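Local coordinates for protein alpha-L-rhamnosidase (Streptomyces avermitilis, PDB 3W5M) that releases terminal non-reducing alpha-L-rhamnose by hydrolysis from alpha-L-rhamnosides such as citrus flavonoids and gum arabic, and binds L-rhamnose through a calcium-dependent carbohydrate-binding module, at residues E437-A441 / R442-A446. Residues are numbered along the deposited sequence; the frame is centred on the assembly and turned at random.
Sequences ETYDA and RKETA
Tyr439 meets Glu444 at its ring edge, with ring and carboxylate planes 78° apart. Tyr439 OH donates to Glu444 OE2 at 2.6 Å, on the anti side of that oxygen. Ala441 CB also lies at this edge, in the ring plane. The Arg442 guanidinium likewise takes the Asp440 carboxylate at its edge, in a two-pronged, side-on salt bridge. Arg442 NE donates to the syn lone pair of Asp440 OD1, and Arg442 NH2 donates to Asp440 OD2 at 2.9 Å. A bend at chi3 (-50°) turns the arginine chain back to its partner. Asp440 OD1 also accepts from Arg442 N, which comes from above the carboxylate plane at 3.2 Å. This bond makes an Asx turn. Three bonds in all hold the carboxylate's orientation. Lys443 runs extended past Asp440, and a water bridges its NZ to Asp440 OD2. In the backbone, Lys443 N donates to Asp440 O and Glu444 N to Ala441 O. These bonds close a short 3-10 turn at the end of strand 436-440. That strand lies between 428-432 and 548-552 in a mixed sheet. Glu444 OE1 forms a salt bridge with Lys554, and Arg442 touches Thr552 of strand 548-552. The chain then leaves as a loop toward strand 459-463.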
loop_
_atom_site.group_PDB
_atom_site.type_symbol
_atom_site.label_atom_id
_atom_site.label_comp_id
_atom_site.label_asym_id
_atom_site.label_seq_id
_atom_site.Cartn_x
_atom_site.Cartn_y
_atom_site.Cartn_z
ATOM N N GLU A 437 -9.342 -0.268 14.938
ATOM C CA GLU A 437 -9.509 0.932 15.726
ATOM C C GLU A 437 -10.646 0.707 16.721
ATOM O O GLU A 437 -11.621 0.045 16.387
ATOM C CB GLU A 437 -9.825 2.104 14.769
ATOM C CG GLU A 437 -9.864 3.480 15.440
ATOM C CD GLU A 437 -10.306 4.593 14.489
ATOM O OE1 GLU A 437 -9.489 5.018 13.656
ATOM O OE2 GLU A 437 -11.458 5.068 14.611
ATOM N N THR A 438 -10.509 1.270 17.911
ATOM C CA THR A 438 -11.494 1.143 18.982
ATOM C C THR A 438 -11.876 2.565 19.307
ATOM O O THR A 438 -11.015 3.398 19.569
ATOM C CB THR A 438 -10.880 0.399 20.186
ATOM O OG1 THR A 438 -10.470 -0.906 19.763
ATOM C CG2 THR A 438 -11.889 0.255 21.340
ATOM N N TYR A 439 -13.179 2.866 19.271
ATOM C CA TYR A 439 -13.652 4.225 19.387
ATOM C C TYR A 439 -14.802 4.204 20.391
ATOM O O TYR A 439 -15.718 3.397 20.240
ATOM C CB TYR A 439 -14.217 4.684 18.039
ATOM C CG TYR A 439 -14.648 6.146 17.925
ATOM C CD1 TYR A 439 -15.863 6.593 18.463
ATOM C CD2 TYR A 439 -13.840 7.090 17.233
ATOM C CE1 TYR A 439 -16.267 7.908 18.325
ATOM C CE2 TYR A 439 -14.243 8.415 17.088
ATOM C CZ TYR A 439 -15.462 8.815 17.651
ATOM O OH TYR A 439 -15.876 10.124 17.569
ATOM N N ASP A 440 -14.746 5.076 21.387
ATOM C CA ASP A 440 -15.826 5.199 22.383
ATOM C C ASP A 440 -16.451 6.599 22.254
ATOM O O ASP A 440 -15.840 7.619 22.604
ATOM C CB ASP A 440 -15.250 4.895 23.770
ATOM C CG ASP A 440 -16.318 4.864 24.899
ATOM O OD1 ASP A 440 -17.484 5.260 24.668
ATOM O OD2 ASP A 440 -15.940 4.450 26.017
ATOM N N ALA A 441 -17.671 6.662 21.720
ATOM C CA ALA A 441 -18.306 7.949 21.389
ATOM C C ALA A 441 -18.647 8.738 22.646
ATOM O O ALA A 441 -18.864 9.950 22.589
ATOM C CB ALA A 441 -19.553 7.749 20.501
ATOM N N ARG A 442 -18.653 8.053 23.778
ATOM C CA ARG A 442 -18.899 8.735 25.054
ATOM C C ARG A 442 -17.746 9.630 25.443
ATOM O O ARG A 442 -17.918 10.564 26.229
ATOM C CB ARG A 442 -19.143 7.729 26.138
ATOM C CG ARG A 442 -20.493 7.021 25.948
ATOM C CD ARG A 442 -20.625 5.868 26.907
ATOM N NE ARG A 442 -19.453 5.021 26.848
ATOM C CZ ARG A 442 -19.263 3.971 27.617
ATOM N NH1 ARG A 442 -20.174 3.636 28.516
ATOM N NH2 ARG A 442 -18.162 3.252 27.497
ATOM N N LYS A 443 -16.581 9.344 24.869
ATOM C CA LYS A 443 -15.374 10.084 25.182
ATOM C C LYS A 443 -15.139 11.232 24.203
ATOM O O LYS A 443 -14.065 11.851 24.225
ATOM C CB LYS A 443 -14.178 9.139 25.226
ATOM C CG LYS A 443 -14.184 8.189 26.409
ATOM C CD LYS A 443 -13.022 7.211 26.339
ATOM C CE LYS A 443 -12.946 6.375 27.620
ATOM N NZ LYS A 443 -12.005 5.195 27.590
ATOM N N GLU A 444 -16.119 11.516 23.350
ATOM C CA GLU A 444 -16.059 12.676 22.471
ATOM C C GLU A 444 -15.989 13.979 23.284
ATOM O O GLU A 444 -16.558 14.079 24.370
ATOM C CB GLU A 444 -17.239 12.705 21.502
ATOM C CG GLU A 444 -17.027 11.774 20.310
ATOM C CD GLU A 444 -18.264 11.584 19.446
ATOM O OE1 GLU A 444 -19.293 12.266 19.704
ATOM O OE2 GLU A 444 -18.199 10.753 18.508
ATOM N N THR A 445 -15.274 14.962 22.749
ATOM C CA THR A 445 -15.167 16.273 23.392
ATOM C C THR A 445 -15.752 17.265 22.402
ATOM O O THR A 445 -15.046 17.907 21.622
ATOM C CB THR A 445 -13.694 16.597 23.779
ATOM O OG1 THR A 445 -12.885 16.503 22.601
ATOM C CG2 THR A 445 -13.181 15.604 24.780
ATOM N N ALA A 446 -17.079 17.391 22.421
ATOM C CA ALA A 446 -17.753 18.219 21.437
ATOM C C ALA A 446 -17.215 19.646 21.382
ATOM O O ALA A 446 -17.068 20.318 22.424
ATOM C CB ALA A 446 -19.264 18.227 21.700
HETATM O O HOH W 1 -13.632 3.090 26.366
#